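Local structure of DUF3863 domain-containing protein (Parabacteroides distasonis, 3LM3) at residues 27-32 and 286-291; 33-38 and 77-82; 107-112 and 146-151. The protein is of unknown function but is probably a carbohydrate-active enzyme, acting as a glycoside hydrolase or a deacetylase. All blocks are in the same frame, centred on the assembly; numbering follows the deposited sequence.

Contact 1. Residues 27-32 and 286-291; sequences IMIRTT and WEAQMV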
loop_
_atom_site.group_PDB
_atom_site.type_symbol
_atom_site.label_atom_id
_atom_site.label_comp_id
_atom_site.label_asym_id
_atom_site.label_seq_id
_atom_site.Cartn_x
_atom_site.Cartn_y
_atom_site.Cartn_z
ATOM N N ILE A 27 10.679 5.393 2.111
ATOM C CA ILE A 27 11.958 4.901 1.582
ATOM C C ILE A 27 12.451 3.789 2.507
ATOM O O ILE A 27 12.561 4.010 3.742
ATOM C CB ILE A 27 13.024 6.029 1.437
ATOM C CG1 ILE A 27 12.545 7.076 0.439
ATOM C CG2 ILE A 27 14.378 5.427 0.993
ATOM C CD1 ILE A 27 13.442 8.255 0.326
HETATM N N MSE A 28 12.712 2.608 1.948
HETATM C CA MSE A 28 13.102 1.421 2.697
HETATM C C MSE A 28 14.620 1.263 2.721
HETATM O O MSE A 28 15.287 1.397 1.673
HETATM C CB MSE A 28 12.498 0.167 2.097
HETATM C CG MSE A 28 12.836 -1.115 2.791
HETATM SE SE MSE A 28 12.053 -2.611 1.842
HETATM C CE MSE A 28 12.258 -3.932 3.246
ATOM N N ILE A 29 15.147 0.995 3.908
ATOM C CA ILE A 29 16.564 0.719 4.139
ATOM C C ILE A 29 16.689 -0.729 4.643
ATOM O O ILE A 29 15.999 -1.144 5.563
ATOM C CB ILE A 29 17.162 1.652 5.193
ATOM C CG1 ILE A 29 16.893 3.131 4.882
ATOM C CG2 ILE A 29 18.673 1.373 5.360
ATOM C CD1 ILE A 29 17.417 3.622 3.603
ATOM N N ARG A 30 17.593 -1.515 4.052
ATOM C CA ARG A 30 17.708 -2.955 4.345
ATOM C C ARG A 30 19.136 -3.420 4.120
ATOM O O ARG A 30 19.941 -2.655 3.610
ATOM C CB ARG A 30 16.715 -3.750 3.476
ATOM C CG ARG A 30 16.996 -3.705 1.994
ATOM C CD ARG A 30 15.765 -3.964 1.163
ATOM N NE ARG A 30 16.128 -4.277 -0.204
ATOM C CZ ARG A 30 15.249 -4.459 -1.182
ATOM N NH1 ARG A 30 13.951 -4.283 -0.967
ATOM N NH2 ARG A 30 15.704 -4.832 -2.388
ATOM N N THR A 31 19.452 -4.665 4.501
ATOM C CA THR A 31 20.736 -5.296 4.211
ATOM C C THR A 31 20.598 -6.393 3.169
ATOM O O THR A 31 21.575 -6.767 2.536
ATOM C CB THR A 31 21.470 -5.851 5.455
ATOM O OG1 THR A 31 21.020 -7.182 5.773
ATOM C CG2 THR A 31 21.399 -4.906 6.676
ATOM N N THR A 32 19.409 -6.943 3.025
ATOM C CA THR A 32 19.059 -7.945 2.003
ATOM C C THR A 32 17.583 -7.702 1.648
ATOM O O THR A 32 16.878 -6.989 2.397
ATOM C CB THR A 32 19.243 -9.397 2.500
ATOM O OG1 THR A 32 18.263 -9.685 3.514
ATOM C CG2 THR A 32 20.622 -9.664 3.060
ATOM N N TRP A 286 9.588 3.385 -2.200
ATOM C CA TRP A 286 10.803 3.335 -3.018
ATOM C C TRP A 286 11.925 2.766 -2.175
ATOM O O TRP A 286 12.282 3.317 -1.124
ATOM C CB TRP A 286 11.233 4.720 -3.485
ATOM C CG TRP A 286 10.356 5.393 -4.501
ATOM C CD1 TRP A 286 8.977 5.453 -4.501
ATOM C CD2 TRP A 286 10.767 6.079 -5.689
ATOM N NE1 TRP A 286 8.542 6.153 -5.593
ATOM C CE2 TRP A 286 9.614 6.534 -6.347
ATOM C CE3 TRP A 286 12.005 6.304 -6.304
ATOM C CZ2 TRP A 286 9.667 7.250 -7.534
ATOM C CZ3 TRP A 286 12.040 7.031 -7.465
ATOM C CH2 TRP A 286 10.897 7.482 -8.074
ATOM N N GLU A 287 12.538 1.687 -2.618
ATOM C CA GLU A 287 13.657 1.131 -1.889
ATOM C C GLU A 287 14.925 1.912 -2.204
ATOM O O GLU A 287 15.216 2.188 -3.371
ATOM C CB GLU A 287 13.843 -0.320 -2.264
ATOM C CG GLU A 287 12.668 -1.239 -1.931
ATOM C CD GLU A 287 11.481 -1.166 -2.888
ATOM O OE1 GLU A 287 11.561 -0.579 -4.001
ATOM O OE2 GLU A 287 10.454 -1.786 -2.564
ATOM N N ALA A 288 15.646 2.291 -1.153
ATOM C CA ALA A 288 16.887 3.062 -1.309
ATOM C C ALA A 288 17.869 2.364 -2.252
ATOM O O ALA A 288 18.596 3.029 -2.993
ATOM C CB ALA A 288 17.525 3.298 0.025
ATOM N N GLN A 289 17.905 1.042 -2.208
ATOM C CA GLN A 289 18.849 0.284 -3.032
ATOM C C GLN A 289 18.630 0.472 -4.528
ATOM O O GLN A 289 19.500 0.083 -5.333
ATOM C CB GLN A 289 18.851 -1.197 -2.660
ATOM C CG GLN A 289 17.539 -1.970 -2.787
ATOM C CD GLN A 289 17.111 -2.264 -4.208
ATOM O OE1 GLN A 289 16.237 -1.614 -4.742
ATOM N NE2 GLN A 289 17.747 -3.262 -4.843
HETATM N N MSE A 290 17.511 1.071 -4.933
HETATM C CA MSE A 290 17.261 1.285 -6.367
HETATM C C MSE A 290 18.305 2.182 -6.990
HETATM O O MSE A 290 18.633 2.046 -8.200
HETATM C CB MSE A 290 15.869 1.869 -6.638
HETATM C CG MSE A 290 14.761 0.876 -6.502
HETATM SE SE MSE A 290 13.015 1.479 -7.012
HETATM C CE MSE A 290 13.089 3.177 -6.074
ATOM N N VAL A 291 18.856 3.104 -6.212
ATOM C CA VAL A 291 19.920 4.005 -6.714
ATOM C C VAL A 291 21.106 3.163 -7.197
ATOM O O VAL A 291 21.672 3.420 -8.265
ATOM C CB VAL A 291 20.348 5.026 -5.629
ATOM C CG1 VAL A 291 21.709 5.638 -5.914
ATOM C CG2 VAL A 291 19.248 6.071 -5.421
HETATM O O HOH W 1 16.710 -0.432 0.034
#
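I27 and M28 pair in parallel with W286 and E287 where strands 21-29 and 280-287 lie side by side in a parallel sheet. The bridge rests on two backbone bonds: M28 N gives its hydrogen to W286 O at 3.2 Å, and A288 N gives its own to M28 O at 3.0 Å. M28 O takes a second hydrogen from a water at 2.8 Å, and that water accepts from Q289 N, so the type I turn E287-M290 is tied to the strand end. On the side of I27, the methyl A288 CB sits 3.6 Å from I29 CD1 and also meets I27 CG2. On the side of M28, a selenomethionine, SE lies 4.1 Å from E287 CG. Beyond the strand, the extended chain of R30 lays one guanidinium face over Q289 CG and E287 CB, with Q289 CG 3.4 Å from R30 NH2. Polar ends are engaged elsewhere: R30 NE forms a salt bridge with E47, E287 OE2 bonds to Y112 OH, and Q289 NE2 bonds to E293 and E47. Parallel pairing of the first strand, 21-29, with the late strand 280-287 is consistent with a closing beta/alpha barrel, as in related glycoside hydrolases.

Contact 2. Residues 33-38 and 77-82; sequences PWEVSR and TMNALE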
loop_
_atom_site.group_PDB
_atom_site.type_symbol
_atom_site.label_atom_id
_atom_site.label_comp_id
_atom_site.label_asym_id
_atom_site.label_seq_id
_atom_site.Cartn_x
_atom_site.Cartn_y
_atom_site.Cartn_z
ATOM N N PRO A 33 17.078 -8.236 0.514
ATOM C CA PRO A 33 15.787 -7.759 0.060
ATOM C C PRO A 33 14.568 -8.115 0.884
ATOM O O PRO A 33 13.668 -7.288 1.013
ATOM C CB PRO A 33 15.651 -8.348 -1.353
ATOM C CG PRO A 33 17.035 -8.508 -1.810
ATOM C CD PRO A 33 17.814 -8.904 -0.579
ATOM N N TRP A 34 14.530 -9.328 1.433
ATOM C CA TRP A 34 13.308 -9.865 2.057
ATOM C C TRP A 34 13.634 -10.424 3.438
ATOM O O TRP A 34 13.378 -11.608 3.750
ATOM C CB TRP A 34 12.698 -10.974 1.183
ATOM C CG TRP A 34 12.247 -10.567 -0.207
ATOM C CD1 TRP A 34 11.972 -9.325 -0.656
ATOM C CD2 TRP A 34 12.012 -11.457 -1.316
ATOM N NE1 TRP A 34 11.572 -9.372 -1.992
ATOM C CE2 TRP A 34 11.587 -10.671 -2.407
ATOM C CE3 TRP A 34 12.105 -12.843 -1.480
ATOM C CZ2 TRP A 34 11.272 -11.217 -3.655
ATOM C CZ3 TRP A 34 11.791 -13.390 -2.734
ATOM C CH2 TRP A 34 11.374 -12.574 -3.792
ATOM N N GLU A 35 14.239 -9.597 4.272
ATOM C CA GLU A 35 14.657 -10.028 5.607
ATOM C C GLU A 35 13.552 -9.670 6.606
ATOM O O GLU A 35 13.482 -8.572 7.159
ATOM C CB GLU A 35 16.049 -9.539 5.994
ATOM C CG GLU A 35 16.256 -8.012 5.852
ATOM C CD GLU A 35 17.685 -7.572 5.995
ATOM O OE1 GLU A 35 18.622 -8.432 6.031
ATOM O OE2 GLU A 35 17.890 -6.348 6.112
ATOM N N VAL A 36 12.681 -10.643 6.834
ATOM C CA VAL A 36 11.549 -10.468 7.749
ATOM C C VAL A 36 11.966 -10.572 9.202
ATOM O O VAL A 36 11.241 -10.113 10.091
ATOM C CB VAL A 36 10.456 -11.517 7.459
ATOM C CG1 VAL A 36 9.845 -11.323 6.046
ATOM C CG2 VAL A 36 10.935 -12.947 7.632
ATOM N N SER A 37 13.143 -11.137 9.467
ATOM C CA SER A 37 13.713 -11.147 10.807
ATOM C C SER A 37 15.228 -11.099 10.700
ATOM O O SER A 37 15.765 -10.923 9.607
ATOM C CB SER A 37 13.207 -12.358 11.600
ATOM O OG SER A 37 13.598 -12.264 12.955
ATOM N N ARG A 38 15.925 -11.257 11.812
ATOM C CA ARG A 38 17.378 -11.193 11.777
ATOM C C ARG A 38 17.989 -12.334 10.957
ATOM O O ARG A 38 18.887 -12.123 10.139
ATOM C CB ARG A 38 17.949 -11.250 13.190
ATOM C CG ARG A 38 17.605 -10.046 14.016
ATOM C CD ARG A 38 18.146 -10.151 15.438
ATOM N NE ARG A 38 17.865 -8.946 16.241
ATOM C CZ ARG A 38 16.809 -8.777 17.053
ATOM N NH1 ARG A 38 15.891 -9.738 17.190
ATOM N NH2 ARG A 38 16.668 -7.649 17.741
ATOM N N THR A 77 14.637 -2.393 8.024
ATOM C CA THR A 77 14.587 -3.762 8.512
ATOM C C THR A 77 15.365 -3.890 9.841
ATOM O O THR A 77 16.129 -3.006 10.212
ATOM C CB THR A 77 15.222 -4.716 7.539
ATOM O OG1 THR A 77 16.624 -4.414 7.429
ATOM C CG2 THR A 77 14.529 -4.655 6.201
HETATM N N MSE A 78 15.188 -5.008 10.537
HETATM C CA MSE A 78 15.893 -5.185 11.800
HETATM C C MSE A 78 17.378 -5.166 11.581
HETATM O O MSE A 78 18.115 -4.526 12.334
HETATM C CB MSE A 78 15.477 -6.466 12.520
HETATM C CG MSE A 78 16.087 -6.549 13.905
HETATM SE SE MSE A 78 15.256 -5.332 15.171
HETATM C CE MSE A 78 13.647 -6.404 15.502
ATOM N N ASN A 79 17.827 -5.861 10.549
ATOM C CA ASN A 79 19.271 -5.911 10.302
ATOM C C ASN A 79 19.832 -4.537 9.936
ATOM O O ASN A 79 20.948 -4.202 10.345
ATOM C CB ASN A 79 19.589 -6.973 9.242
ATOM C CG ASN A 79 19.373 -8.393 9.758
ATOM O OD1 ASN A 79 19.421 -8.626 10.972
ATOM N ND2 ASN A 79 19.068 -9.320 8.860
ATOM N N ALA A 80 19.055 -3.702 9.228
ATOM C CA ALA A 80 19.521 -2.345 8.924
ATOM C C ALA A 80 19.553 -1.470 10.180
ATOM O O ALA A 80 20.401 -0.574 10.310
ATOM C CB ALA A 80 18.680 -1.710 7.864
ATOM N N LEU A 81 18.614 -1.688 11.112
ATOM C CA LEU A 81 18.634 -0.953 12.383
ATOM C C LEU A 81 19.839 -1.288 13.234
ATOM O O LEU A 81 20.373 -0.435 13.932
ATOM C CB LEU A 81 17.399 -1.255 13.244
ATOM C CG LEU A 81 16.118 -0.608 12.780
ATOM C CD1 LEU A 81 14.975 -1.129 13.674
ATOM C CD2 LEU A 81 16.251 0.925 12.757
ATOM N N GLU A 82 20.257 -2.552 13.189
ATOM C CA GLU A 82 21.286 -3.056 14.110
ATOM C C GLU A 82 22.693 -3.107 13.559
ATOM O O GLU A 82 23.647 -3.224 14.351
ATOM C CB GLU A 82 20.877 -4.440 14.606
ATOM C CG GLU A 82 19.695 -4.425 15.548
ATOM C CD GLU A 82 19.341 -5.798 16.094
ATOM O OE1 GLU A 82 19.488 -6.809 15.372
ATOM O OE2 GLU A 82 18.874 -5.854 17.254
HETATM O O HOH W 2 13.403 -7.236 9.665
HETATM O O HOH W 3 16.193 -7.951 9.348
#
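E35 is the first residue of 33-38 to reach the start of helix 78-82, which T77 opens as N-cap. Its CG stands between the backbone N and the carbonyl carbon (chi1 53°), and from there the extended chain brings the carboxylate across T77 at about a right angle. E35 OE2 receives the T77 OG1 hydrogen at 2.7 Å, on its anti side and somewhat out of the carboxylate plane. With that proton committed, T77 OG1 can accept from A80 N at 3.1 Å, which is the capping bond. E35 OE1 meets N79 ND2 at 3.0 Å; the amide comes from above the carboxylate plane, the two planes standing 80° apart. OE1 also accepts from T31 and T32 in the preceding loop, so three donors gather on one oxygen. The main chain of the loop serves the other early N-H groups of the helix through water: one water joins E35 O to M78 N, and another joins S37 O to N79 N. Thus the first three helix residues all have acceptors for their backbone N-H.

S37 itself turns its hydroxyl to E126 and R122. At R38 the carbonyl oxygen takes the second N79 ND2 hydrogen at 3.1 Å. Both acceptors lie within a few degrees of the N79 amide plane, which fixes the rotation of that group. The extended R38 side chain reaches past M78 and meets E82 at about a right angle, gripping it side-on in a salt bridge, NE to OE1 at 2.8 Å and NH2 to OE2 at 2.9 Å, on the syn sides but tilted out of the carboxylate plane. R38 NH1 reaches E129 of helix 120-138. Over one face of the guanidinium lies the selenomethionine M78, with its SE 3.7 Å from R38 NH2.

Contact 3. Residues 107-112 and 146-151; sequences TYFPGY and SIMGGF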
loop_
_atom_site.group_PDB
_atom_site.type_symbol
_atom_site.label_atom_id
_atom_site.label_comp_id
_atom_site.label_asym_id
_atom_site.label_seq_id
_atom_site.Cartn_x
_atom_site.Cartn_y
_atom_site.Cartn_z
ATOM N N THR A 107 10.634 4.385 11.125
ATOM C CA THR A 107 9.959 3.210 11.639
ATOM C C THR A 107 10.501 1.911 11.083
ATOM O O THR A 107 11.508 1.870 10.378
ATOM C CB THR A 107 8.404 3.315 11.429
ATOM O OG1 THR A 107 7.770 2.379 12.312
ATOM C CG2 THR A 107 8.006 3.065 9.946
ATOM N N TYR A 108 9.889 0.826 11.543
ATOM C CA TYR A 108 10.264 -0.557 11.238
ATOM C C TYR A 108 9.581 -1.021 9.960
ATOM O O TYR A 108 8.375 -0.809 9.760
ATOM C CB TYR A 108 9.849 -1.447 12.418
ATOM C CG TYR A 108 10.330 -2.880 12.391
ATOM C CD1 TYR A 108 11.601 -3.188 11.990
ATOM C CD2 TYR A 108 9.503 -3.929 12.796
ATOM C CE1 TYR A 108 12.056 -4.530 11.960
ATOM C CE2 TYR A 108 9.965 -5.251 12.794
ATOM C CZ TYR A 108 11.245 -5.533 12.349
ATOM O OH TYR A 108 11.808 -6.807 12.260
ATOM N N PHE A 109 10.356 -1.703 9.113
ATOM C CA PHE A 109 9.911 -2.262 7.818
ATOM C C PHE A 109 10.444 -3.685 7.734
ATOM O O PHE A 109 11.513 -3.919 7.164
ATOM C CB PHE A 109 10.441 -1.409 6.652
ATOM C CG PHE A 109 9.704 -1.588 5.356
ATOM C CD1 PHE A 109 9.333 -2.821 4.896
ATOM C CD2 PHE A 109 9.400 -0.494 4.574
ATOM C CE1 PHE A 109 8.645 -2.968 3.677
ATOM C CE2 PHE A 109 8.723 -0.618 3.382
ATOM C CZ PHE A 109 8.331 -1.872 2.937
ATOM N N PRO A 110 9.694 -4.664 8.305
ATOM C CA PRO A 110 10.186 -6.046 8.431
ATOM C C PRO A 110 10.110 -6.881 7.150
ATOM O O PRO A 110 9.529 -7.961 7.143
ATOM C CB PRO A 110 9.291 -6.624 9.539
ATOM C CG PRO A 110 8.077 -5.832 9.491
ATOM C CD PRO A 110 8.533 -4.440 9.173
ATOM N N GLY A 111 10.705 -6.399 6.061
ATOM C CA GLY A 111 10.994 -7.279 4.911
ATOM C C GLY A 111 9.815 -7.792 4.119
ATOM O O GLY A 111 9.896 -8.861 3.510
ATOM N N TYR A 112 8.744 -7.025 4.135
ATOM C CA TYR A 112 7.506 -7.198 3.357
ATOM C C TYR A 112 6.575 -8.312 3.804
ATOM O O TYR A 112 5.355 -8.132 3.764
ATOM C CB TYR A 112 7.795 -7.413 1.863
ATOM C CG TYR A 112 8.640 -6.404 1.136
ATOM C CD1 TYR A 112 8.116 -5.229 0.651
ATOM C CD2 TYR A 112 9.984 -6.651 0.912
ATOM C CE1 TYR A 112 8.934 -4.327 -0.087
ATOM C CE2 TYR A 112 10.784 -5.785 0.186
ATOM C CZ TYR A 112 10.243 -4.652 -0.317
ATOM O OH TYR A 112 11.052 -3.830 -1.084
ATOM N N SER A 146 3.409 4.922 12.678
ATOM C CA SER A 146 3.028 3.742 11.879
ATOM C C SER A 146 4.140 2.716 11.936
ATOM O O SER A 146 5.267 3.046 12.387
ATOM C CB SER A 146 2.797 4.138 10.410
ATOM O OG SER A 146 4.003 4.496 9.770
ATOM N N ILE A 147 3.811 1.497 11.498
ATOM C CA ILE A 147 4.767 0.447 11.160
ATOM C C ILE A 147 4.542 0.090 9.694
ATOM O O ILE A 147 3.397 -0.011 9.246
ATOM C CB ILE A 147 4.533 -0.812 12.029
ATOM C CG1 ILE A 147 4.815 -0.490 13.490
ATOM C CG2 ILE A 147 5.377 -2.032 11.564
ATOM C CD1 ILE A 147 6.311 -0.365 13.894
HETATM N N MSE A 148 5.626 -0.134 8.952
HETATM C CA MSE A 148 5.571 -0.504 7.532
HETATM C C MSE A 148 5.616 -2.017 7.417
HETATM O O MSE A 148 6.655 -2.601 7.118
HETATM C CB MSE A 148 6.718 0.132 6.740
HETATM C CG MSE A 148 6.734 1.664 6.783
HETATM SE SE MSE A 148 5.095 2.549 6.123
HETATM C CE MSE A 148 5.138 1.937 4.292
ATOM N N GLY A 149 4.491 -2.651 7.725
ATOM C CA GLY A 149 4.473 -4.094 7.914
ATOM C C GLY A 149 4.346 -4.949 6.681
ATOM O O GLY A 149 4.918 -6.053 6.630
ATOM N N GLY A 150 3.514 -4.544 5.718
ATOM C CA GLY A 150 3.163 -5.434 4.583
ATOM C C GLY A 150 2.255 -6.554 5.093
ATOM O O GLY A 150 1.147 -6.281 5.528
ATOM N N PHE A 151 2.703 -7.791 4.977
ATOM C CA PHE A 151 1.938 -8.884 5.533
ATOM C C PHE A 151 2.002 -8.772 7.073
ATOM O O PHE A 151 2.917 -9.415 7.615
ATOM C CB PHE A 151 2.445 -10.251 4.985
ATOM C CG PHE A 151 2.022 -10.519 3.552
ATOM C CD1 PHE A 151 2.629 -9.854 2.504
ATOM C CD2 PHE A 151 0.946 -11.332 3.267
ATOM C CE1 PHE A 151 2.228 -10.075 1.175
ATOM C CE2 PHE A 151 0.553 -11.559 1.945
ATOM C CZ PHE A 151 1.186 -10.929 0.915
HETATM O O HOH W 4 7.476 -5.197 6.021
#
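Y108 O accepts from M148 N at 2.9 Å, and the segments 107-112 and 146-151 run nearly parallel, 13° apart end to end. Strand 105-108 and the weakly bonded strand 146-148 are consistent with a beta-alpha-beta unit, with helices 114-117 and 120-138 between them, and both continue from strand ends into loops. Further along, in one of the two conformers of F151, its N bonds to Y112 O, which would keep the two segments side by side beyond the strands.

The side chain of T107 makes the shortest polar link. Its OG1 points opposite the backbone N (chi1 -162°) and donates to S146 O at 2.6 Å, in the carbonyl plane and on a lone pair. The methyl CG2 turns to CG of the selenomethionine M148, 3.7 Å away, while I147 CD1 packs against OG1 and Y108 CB. With an alanine here, S146 O would probably lose its hydroxyl donor and M148 CG would be left facing a gap where the methyl had been.

F109 carries the next layer. M148 CB lies over the face of its ring, 3.9 Å from the centroid and 29° off the normal, a CH-pi contact. M148 O also lies over the face of the ring, and F109 CA points a C-H at this oxygen. P110 then centres an inverse gamma turn, closed by G111 N to F109 O at 2.8 Å, which bends the chain before Y112. A water bridges the two segments: it accepts from Y112 N at 2.9 Å, donates to M148 O, and donates more weakly to G149 O.

How the contacts relate
The three contacts cluster tightly, with centres about 11 Å apart for contacts 1 and 2, 13 Å for contacts 1 and 3, and 10 Å for contacts 2 and 3. Along the chain, contact 2 closes before contact 3 opens, and both fall between the two halves of contact 1. Strand 21-29 is central: it pairs with 280-287 in contact 1 and with 73-76, which leads into helix 78-82 of contact 2 and pairs with 105-108 of contact 3. Direct links bind them: I29 O is probably hydrogen-bonded to T77 N, and M28 CE packs on F109 CD1. Together they gather loops at the C-terminal ends of the strands of what is probably a beta/alpha barrel, where such folds usually carry their active sites.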